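Local structure of enoyl-CoA hydratase carB homologue (Streptomyces cattleya, 5O34) at residues A[159-172]-A[219-233]. The protein belongs to the crotonase (enoyl-CoA hydratase/isomerase) family and probably acts as a lyase in biosynthesis of the antibiotic thienamycin. Numbering follows the deposited sequence.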
ATOM      1  N   LEU A 159     -12.782  -1.872   8.551  1.00 43.83           N
ATOM      2  CA  LEU A 159     -11.470  -2.128   7.923  1.00 43.49           C
ATOM      3  C   LEU A 159     -11.032  -3.625   7.944  1.00 48.67           C
ATOM      4  O   LEU A 159     -10.014  -3.970   7.341  1.00 48.18           O
ATOM      5  CB  LEU A 159     -10.379  -1.220   8.513  1.00 42.94           C
ATOM      6  CG  LEU A 159     -10.572   0.297   8.348  1.00 46.69           C
ATOM      7  CD1 LEU A 159      -9.617   1.061   9.225  1.00 46.26           C
ATOM      8  CD2 LEU A 159     -10.450   0.747   6.892  1.00 48.45           C
ATOM      9  N   CYS A 160     -11.831  -4.511   8.569  1.00 46.34           N
ATOM     10  CA  CYS A 160     -11.577  -5.959   8.598  1.00 46.85           C
ATOM     11  C   CYS A 160     -12.408  -6.675   7.524  1.00 51.79           C
ATOM     12  O   CYS A 160     -12.115  -7.832   7.177  1.00 50.97           O
ATOM     13  CB  CYS A 160     -11.857  -6.538   9.981  1.00 47.34           C
ATOM     14  SG  CYS A 160     -10.826  -5.865  11.297  1.00 51.24           S
ATOM     15  N   CYS A 161     -13.446  -5.973   7.005  1.00 49.03           N
ATOM     16  CA  CYS A 161     -14.368  -6.456   5.968  1.00 49.64           C
ATOM     17  C   CYS A 161     -13.756  -6.327   4.566  1.00 52.02           C
ATOM     18  O   CYS A 161     -12.913  -5.460   4.332  1.00 51.69           O
ATOM     19  CB  CYS A 161     -15.719  -5.743   6.059  1.00 50.67           C
ATOM     20  SG  CYS A 161     -16.490  -5.816   7.700  1.00 54.96           S
ATOM     21  N   ASP A 162     -14.197  -7.187   3.637  1.00 47.95           N
ATOM     22  CA  ASP A 162     -13.719  -7.238   2.255  1.00 47.44           C
ATOM     23  C   ASP A 162     -14.264  -6.145   1.347  1.00 50.69           C
ATOM     24  O   ASP A 162     -13.713  -5.955   0.265  1.00 50.84           O
ATOM     25  CB  ASP A 162     -14.048  -8.599   1.634  1.00 49.84           C
ATOM     26  CG  ASP A 162     -13.632  -9.750   2.507  1.00 63.43           C
ATOM     27  OD1 ASP A 162     -12.463 -10.185   2.395  1.00 65.08           O
ATOM     28  OD2 ASP A 162     -14.438 -10.154   3.369  1.00 66.44           O
ATOM     29  N   TYR A 163     -15.365  -5.473   1.735  1.00 45.76           N
ATOM     30  CA  TYR A 163     -15.992  -4.446   0.905  1.00 44.78           C
ATOM     31  C   TYR A 163     -16.744  -3.472   1.780  1.00 49.72           C
ATOM     32  O   TYR A 163     -17.648  -3.863   2.512  1.00 49.01           O
ATOM     33  CB  TYR A 163     -16.935  -5.089  -0.136  1.00 44.98           C
ATOM     34  CG  TYR A 163     -17.147  -4.297  -1.416  1.00 44.96           C
ATOM     35  CD1 TYR A 163     -16.525  -4.674  -2.606  1.00 46.05           C
ATOM     36  CD2 TYR A 163     -18.042  -3.228  -1.459  1.00 45.05           C
ATOM     37  CE1 TYR A 163     -16.761  -3.983  -3.799  1.00 44.91           C
ATOM     38  CE2 TYR A 163     -18.277  -2.527  -2.643  1.00 45.47           C
ATOM     39  CZ  TYR A 163     -17.639  -2.912  -3.811  1.00 50.87           C
ATOM     40  OH  TYR A 163     -17.885  -2.222  -4.974  1.00 51.61           O
ATOM     41  N   ARG A 164     -16.348  -2.203   1.729  1.00 47.68           N
ATOM     42  CA  ARG A 164     -17.002  -1.151   2.488  1.00 47.88           C
ATOM     43  C   ARG A 164     -17.818  -0.292   1.534  1.00 53.83           C
ATOM     44  O   ARG A 164     -17.280   0.324   0.611  1.00 53.82           O
ATOM     45  CB  ARG A 164     -15.984  -0.328   3.288  1.00 47.01           C
ATOM     46  CG  ARG A 164     -15.279  -1.153   4.361  1.00 55.52           C
ATOM     47  CD  ARG A 164     -14.129  -0.411   5.012  1.00 55.16           C
ATOM     48  NE  ARG A 164     -13.000  -0.192   4.106  1.00 52.01           N
ATOM     49  CZ  ARG A 164     -12.053  -1.084   3.838  1.00 63.33           C
ATOM     50  NH1 ARG A 164     -12.097  -2.295   4.383  1.00 55.44           N
ATOM     51  NH2 ARG A 164     -11.060  -0.776   3.017  1.00 49.63           N
ATOM     52  N   LEU A 165     -19.131  -0.323   1.723  1.00 52.31           N
ATOM     53  CA  LEU A 165     -20.084   0.431   0.930  1.00 52.73           C
ATOM     54  C   LEU A 165     -20.578   1.590   1.772  1.00 56.00           C
ATOM     55  O   LEU A 165     -21.111   1.391   2.869  1.00 55.07           O
ATOM     56  CB  LEU A 165     -21.224  -0.485   0.499  1.00 53.60           C
ATOM     57  CG  LEU A 165     -22.298   0.096  -0.415  1.00 59.92           C
ATOM     58  CD1 LEU A 165     -21.743   0.448  -1.792  1.00 60.53           C
ATOM     59  CD2 LEU A 165     -23.421  -0.879  -0.565  1.00 62.53           C
ATOM     60  N   GLY A 166     -20.337   2.796   1.277  1.00 52.98           N
ATOM     61  CA  GLY A 166     -20.725   4.000   1.985  1.00 53.22           C
ATOM     62  C   GLY A 166     -21.823   4.782   1.300  1.00 58.87           C
ATOM     63  O   GLY A 166     -21.893   4.820   0.068  1.00 58.47           O
ATOM     64  N   SER A 167     -22.695   5.402   2.105  1.00 57.27           N
ATOM     65  CA  SER A 167     -23.718   6.307   1.596  1.00 58.85           C
ATOM     66  C   SER A 167     -22.986   7.653   1.482  1.00 65.70           C
ATOM     67  O   SER A 167     -21.918   7.809   2.086  1.00 64.63           O
ATOM     68  CB  SER A 167     -24.886   6.421   2.574  1.00 61.73           C
ATOM     69  OG  SER A 167     -24.584   7.242   3.693  1.00 70.07           O
ATOM     70  N   GLU A 168     -23.541   8.631   0.759  1.00 64.05           N
ATOM     71  CA  GLU A 168     -22.839   9.913   0.680  1.00 64.32           C
ATOM     72  C   GLU A 168     -22.918  10.710   2.019  1.00 66.62           C
ATOM     73  O   GLU A 168     -22.297  11.768   2.141  1.00 65.74           O
ATOM     74  CB  GLU A 168     -23.265  10.716  -0.549  1.00 66.22           C
ATOM     75  CG  GLU A 168     -22.451  10.317  -1.778  1.00 80.34           C
ATOM     76  CD  GLU A 168     -23.222   9.870  -3.012  1.00110.00           C
ATOM     77  OE1 GLU A 168     -22.696   9.013  -3.761  1.00106.41           O
ATOM     78  OE2 GLU A 168     -24.330  10.400  -3.255  1.00109.76           O
ATOM     79  N   GLN A 169     -23.569  10.117   3.045  1.00 63.33           N
ATOM     80  CA  GLN A 169     -23.683  10.635   4.415  1.00 63.64           C
ATOM     81  C   GLN A 169     -22.572  10.029   5.297  1.00 65.54           C
ATOM     82  O   GLN A 169     -22.381  10.467   6.441  1.00 64.33           O
ATOM     83  CB  GLN A 169     -25.071  10.297   5.023  1.00 65.77           C
ATOM     84  CG  GLN A 169     -26.258  11.052   4.410  1.00 85.84           C
ATOM     85  CD  GLN A 169     -26.158  12.555   4.555  1.00109.47           C
ATOM     86  OE1 GLN A 169     -25.748  13.266   3.629  1.00103.17           O
ATOM     87  NE2 GLN A 169     -26.554  13.076   5.714  1.00103.65           N
ATOM     88  N   ALA A 170     -21.857   9.010   4.765  1.00 60.85           N
ATOM     89  CA  ALA A 170     -20.772   8.333   5.476  1.00 59.59           C
ATOM     90  C   ALA A 170     -19.615   9.292   5.724  1.00 62.19           C
ATOM     91  O   ALA A 170     -19.198  10.018   4.821  1.00 62.38           O
ATOM     92  CB  ALA A 170     -20.300   7.105   4.705  1.00 60.05           C
ATOM     93  N   ARG A 171     -19.167   9.353   6.983  1.00 57.54           N
ATOM     94  CA  ARG A 171     -18.055  10.192   7.422  1.00 56.41           C
ATOM     95  C   ARG A 171     -17.112   9.322   8.263  1.00 56.97           C
ATOM     96  O   ARG A 171     -17.550   8.663   9.203  1.00 55.96           O
ATOM     97  CB  ARG A 171     -18.557  11.463   8.139  1.00 57.16           C
ATOM     98  CG  ARG A 171     -19.230  12.430   7.157  1.00 70.01           C
ATOM     99  CD  ARG A 171     -19.749  13.718   7.769  1.00 84.47           C
ATOM    100  NE  ARG A 171     -18.668  14.664   8.059  1.00 97.32           N
ATOM    101  CZ  ARG A 171     -18.132  15.509   7.177  1.00112.15           C
ATOM    102  NH1 ARG A 171     -18.561  15.532   5.919  1.00100.44           N
ATOM    103  NH2 ARG A 171     -17.155  16.327   7.544  1.00 97.17           N
ATOM    104  N   LEU A 172     -15.839   9.230   7.845  1.00 51.82           N
ATOM    105  CA  LEU A 172     -14.833   8.358   8.473  1.00 50.07           C
ATOM    106  C   LEU A 172     -13.832   9.163   9.318  1.00 53.48           C
ATOM    107  O   LEU A 172     -13.339  10.187   8.848  1.00 53.63           O
ATOM    108  CB  LEU A 172     -14.128   7.551   7.361  1.00 49.41           C
ATOM    109  CG  LEU A 172     -14.813   6.261   6.826  1.00 53.53           C
ATOM    110  CD1 LEU A 172     -16.271   6.448   6.428  1.00 53.51           C
ATOM    111  CD2 LEU A 172     -14.098   5.740   5.630  1.00 54.34           C
ATOM    112  N   LEU A 219     -10.619   3.996   1.429  1.00 47.51           N
ATOM    113  CA  LEU A 219     -11.299   3.706   2.688  1.00 47.16           C
ATOM    114  C   LEU A 219     -12.701   3.138   2.458  1.00 51.08           C
ATOM    115  O   LEU A 219     -13.233   2.432   3.316  1.00 51.16           O
ATOM    116  CB  LEU A 219     -11.325   4.944   3.569  1.00 47.27           C
ATOM    117  CG  LEU A 219      -9.958   5.443   4.033  1.00 52.02           C
ATOM    118  CD1 LEU A 219     -10.068   6.826   4.600  1.00 52.68           C
ATOM    119  CD2 LEU A 219      -9.347   4.498   5.035  1.00 53.79           C
ATOM    120  N   LEU A 220     -13.291   3.448   1.288  1.00 47.23           N
ATOM    121  CA  LEU A 220     -14.561   2.902   0.802  1.00 45.77           C
ATOM    122  C   LEU A 220     -14.275   2.251  -0.537  1.00 47.24           C
ATOM    123  O   LEU A 220     -13.460   2.759  -1.305  1.00 45.22           O
ATOM    124  CB  LEU A 220     -15.651   3.975   0.629  1.00 45.76           C
ATOM    125  CG  LEU A 220     -16.185   4.665   1.891  1.00 50.48           C
ATOM    126  CD1 LEU A 220     -17.218   5.700   1.527  1.00 50.84           C
ATOM    127  CD2 LEU A 220     -16.758   3.673   2.904  1.00 50.42           C
ATOM    128  N   HIS A 221     -14.897   1.095  -0.794  1.00 44.67           N
ATOM    129  CA  HIS A 221     -14.740   0.381  -2.060  1.00 44.60           C
ATOM    130  C   HIS A 221     -15.720   0.977  -3.060  1.00 50.86           C
ATOM    131  O   HIS A 221     -15.491   0.925  -4.266  1.00 49.73           O
ATOM    132  CB  HIS A 221     -15.040  -1.114  -1.879  1.00 44.71           C
ATOM    133  CG  HIS A 221     -14.011  -1.853  -1.080  1.00 47.11           C
ATOM    134  ND1 HIS A 221     -13.792  -1.572   0.263  1.00 48.38           N
ATOM    135  CD2 HIS A 221     -13.189  -2.858  -1.452  1.00 47.82           C
ATOM    136  CE1 HIS A 221     -12.836  -2.397   0.653  1.00 47.48           C
ATOM    137  NE2 HIS A 221     -12.447  -3.192  -0.341  1.00 47.80           N
ATOM    138  N   GLU A 222     -16.834   1.523  -2.545  1.00 50.13           N
ATOM    139  CA  GLU A 222     -17.903   2.075  -3.360  1.00 51.27           C
ATOM    140  C   GLU A 222     -18.756   3.038  -2.551  1.00 56.04           C
ATOM    141  O   GLU A 222     -18.886   2.895  -1.332  1.00 56.48           O
ATOM    142  CB  GLU A 222     -18.766   0.928  -3.923  1.00 53.11           C
ATOM    143  CG  GLU A 222     -19.863   1.343  -4.900  1.00 64.43           C
ATOM    144  CD  GLU A 222     -20.812   0.240  -5.334  1.00 81.43           C
ATOM    145  OE1 GLU A 222     -20.430  -0.950  -5.265  1.00 69.59           O
ATOM    146  OE2 GLU A 222     -21.929   0.572  -5.791  1.00 84.94           O
ATOM    147  N   THR A 223     -19.330   4.024  -3.255  1.00 53.70           N
ATOM    148  CA  THR A 223     -20.268   5.013  -2.731  1.00 54.71           C
ATOM    149  C   THR A 223     -21.602   4.878  -3.480  1.00 59.03           C
ATOM    150  O   THR A 223     -21.625   4.511  -4.658  1.00 57.63           O
ATOM    151  CB  THR A 223     -19.735   6.457  -2.843  1.00 65.07           C
ATOM    152  OG1 THR A 223     -19.454   6.769  -4.211  1.00 70.49           O
ATOM    153  CG2 THR A 223     -18.526   6.712  -1.961  1.00 64.20           C
ATOM    154  N   VAL A 224     -22.703   5.184  -2.783  1.00 57.00           N
ATOM    155  CA  VAL A 224     -24.078   5.208  -3.303  1.00 57.23           C
ATOM    156  C   VAL A 224     -24.854   6.294  -2.577  1.00 62.74           C
ATOM    157  O   VAL A 224     -24.440   6.738  -1.502  1.00 62.41           O
ATOM    158  CB  VAL A 224     -24.842   3.855  -3.183  1.00 61.35           C
ATOM    159  CG1 VAL A 224     -24.406   2.852  -4.243  1.00 61.25           C
ATOM    160  CG2 VAL A 224     -24.755   3.269  -1.778  1.00 61.14           C
ATOM    161  N   ALA A 225     -26.002   6.688  -3.138  1.00 60.85           N
ATOM    162  CA  ALA A 225     -26.911   7.643  -2.505  1.00 61.00           C
ATOM    163  C   ALA A 225     -27.571   6.911  -1.332  1.00 65.32           C
ATOM    164  O   ALA A 225     -27.873   5.718  -1.461  1.00 64.10           O
ATOM    165  CB  ALA A 225     -27.973   8.072  -3.506  1.00 61.70           C
ATOM    166  N   SER A 226     -27.778   7.605  -0.194  1.00 63.44           N
ATOM    167  CA  SER A 226     -28.410   7.039   1.011  1.00 64.98           C
ATOM    168  C   SER A 226     -29.662   6.151   0.731  1.00 72.22           C
ATOM    169  O   SER A 226     -29.689   5.042   1.268  1.00 72.59           O
ATOM    170  CB  SER A 226     -28.740   8.129   2.028  1.00 69.48           C
ATOM    171  OG  SER A 226     -27.644   8.996   2.269  1.00 81.93           O
ATOM    172  N   PRO A 227     -30.658   6.540  -0.130  1.00 69.94           N
ATOM    173  CA  PRO A 227     -31.827   5.659  -0.352  1.00 69.85           C
ATOM    174  C   PRO A 227     -31.558   4.280  -0.988  1.00 71.92           C
ATOM    175  O   PRO A 227     -32.410   3.391  -0.890  1.00 72.28           O
ATOM    176  CB  PRO A 227     -32.739   6.513  -1.250  1.00 71.64           C
ATOM    177  CG  PRO A 227     -31.793   7.452  -1.968  1.00 75.67           C
ATOM    178  CD  PRO A 227     -30.831   7.815  -0.863  1.00 71.33           C
ATOM    179  N   ARG A 228     -30.384   4.083  -1.604  1.00 65.92           N
ATOM    180  CA  ARG A 228     -30.041   2.823  -2.274  1.00 65.23           C
ATOM    181  C   ARG A 228     -28.927   2.010  -1.554  1.00 64.54           C
ATOM    182  O   ARG A 228     -28.506   0.972  -2.080  1.00 63.51           O
ATOM    183  CB  ARG A 228     -29.649   3.134  -3.733  1.00 67.99           C
ATOM    184  CG  ARG A 228     -29.825   1.995  -4.729  1.00 83.24           C
ATOM    185  CD  ARG A 228     -29.006   2.287  -5.973  1.00 99.54           C
ATOM    186  NE  ARG A 228     -28.911   1.127  -6.862  1.00114.97           N
ATOM    187  CZ  ARG A 228     -28.380   1.160  -8.082  1.00131.21           C
ATOM    188  NH1 ARG A 228     -27.898   2.296  -8.574  1.00120.87           N
ATOM    189  NH2 ARG A 228     -28.337   0.060  -8.823  1.00118.47           N
ATOM    190  N   LEU A 229     -28.470   2.462  -0.359  1.00 58.72           N
ATOM    191  CA  LEU A 229     -27.380   1.815   0.397  1.00 58.44           C
ATOM    192  C   LEU A 229     -27.584   0.301   0.658  1.00 62.14           C
ATOM    193  O   LEU A 229     -26.755  -0.497   0.204  1.00 61.57           O
ATOM    194  CB  LEU A 229     -27.037   2.545   1.718  1.00 58.36           C
ATOM    195  CG  LEU A 229     -25.893   1.900   2.545  1.00 62.77           C
ATOM    196  CD1 LEU A 229     -24.535   2.062   1.870  1.00 62.49           C
ATOM    197  CD2 LEU A 229     -25.835   2.454   3.926  1.00 64.11           C
ATOM    198  N   LEU A 230     -28.665  -0.088   1.379  1.00 58.46           N
ATOM    199  CA  LEU A 230     -28.940  -1.497   1.678  1.00 57.90           C
ATOM    200  C   LEU A 230     -29.247  -2.300   0.404  1.00 62.16           C
ATOM    201  O   LEU A 230     -28.789  -3.434   0.293  1.00 62.30           O
ATOM    202  CB  LEU A 230     -30.020  -1.644   2.755  1.00 57.76           C
ATOM    203  CG  LEU A 230     -30.221  -3.022   3.405  1.00 62.59           C
ATOM    204  CD1 LEU A 230     -29.001  -3.447   4.222  1.00 63.48           C
ATOM    205  CD2 LEU A 230     -31.419  -2.997   4.320  1.00 63.77           C
ATOM    206  N   ASP A 231     -29.924  -1.684  -0.581  1.00 59.21           N
ATOM    207  CA  ASP A 231     -30.231  -2.290  -1.887  1.00 59.80           C
ATOM    208  C   ASP A 231     -28.975  -2.725  -2.618  1.00 60.96           C
ATOM    209  O   ASP A 231     -28.911  -3.846  -3.135  1.00 60.27           O
ATOM    210  CB  ASP A 231     -31.013  -1.301  -2.767  1.00 62.87           C
ATOM    211  CG  ASP A 231     -32.414  -1.083  -2.274  1.00 85.64           C
ATOM    212  OD1 ASP A 231     -32.919  -1.950  -1.548  1.00 90.73           O
ATOM    213  OD2 ASP A 231     -33.035  -0.078  -2.676  1.00 93.76           O
ATOM    214  N   ARG A 232     -27.986  -1.822  -2.673  1.00 56.40           N
ATOM    215  CA  ARG A 232     -26.700  -2.079  -3.308  1.00 55.19           C
ATOM    216  C   ARG A 232     -25.939  -3.147  -2.502  1.00 55.20           C
ATOM    217  O   ARG A 232     -25.419  -4.092  -3.095  1.00 53.65           O
ATOM    218  CB  ARG A 232     -25.920  -0.756  -3.471  1.00 55.57           C
ATOM    219  CG  ARG A 232     -24.619  -0.831  -4.272  1.00 58.98           C
ATOM    220  CD  ARG A 232     -24.668  -1.659  -5.543  1.00 57.22           C
ATOM    221  NE  ARG A 232     -23.315  -2.063  -5.926  1.00 59.11           N
ATOM    222  CZ  ARG A 232     -23.019  -3.136  -6.652  1.00 72.98           C
ATOM    223  NH1 ARG A 232     -23.983  -3.944  -7.082  1.00 63.54           N
ATOM    224  NH2 ARG A 232     -21.757  -3.415  -6.948  1.00 60.44           N
ATOM    225  N   ALA A 233     -25.978  -3.054  -1.157  1.00 51.79           N
ATOM    226  CA  ALA A 233     -25.340  -4.029  -0.260  1.00 52.34           C
ATOM    227  C   ALA A 233     -25.843  -5.451  -0.520  1.00 57.03           C
ATOM    228  O   ALA A 233     -25.033  -6.360  -0.719  1.00 56.43           O
ATOM    229  CB  ALA A 233     -25.566  -3.638   1.194  1.00 53.13           C
TER
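Tyr163 lies in an offset stack against His221, planes 27° apart, and each residue lends the other a carbon: His221 CB sits 3.5 Å from the centroid of the Tyr163 ring, while Tyr163 CA lies over the imidazole. His221 NE2 is hydrogen-bonded to Gln200 of the second subunit, so the pair borders the subunit interface. The phenol reaches on to Glu222, where OH donates to the anti lone pair of OE1 (2.9 Å). The syn side of that carboxylate is gripped side-on by Arg232, with NE 3.0 Å from Glu222 OE2, which should favour the ionised form. Arg164 folds back at chi3 (-68°), bringing NE within 2.8 Å of Leu219 O; that oxygen lies in the guanidinium plane, whereas NE approaches from above the carbonyl plane. His221 CE1 stands over one guanidinium face near its rim, Leu159 CD2 over the centre of the opposite face. Between the strands, Gly166 N donates to Glu222 O (3.0 Å), and Val224 N donates to Gly166 O (3.0 Å), a parallel ladder. Leu220, just before the strand, sets CD1 3.9 Å from Gly166 CA. With CG anti to the backbone N (chi1 -177°), Leu165 lays CD1 along Glu222 and CD2 against Arg232 and Ala233, while CG meets Leu229 CD1. Strand 222-224 is an outermost strand of the chain's main sheet, and helix 229-242 folds back over the Leu165 face, consistent with the spiral beta-alpha core of the crotonase fold.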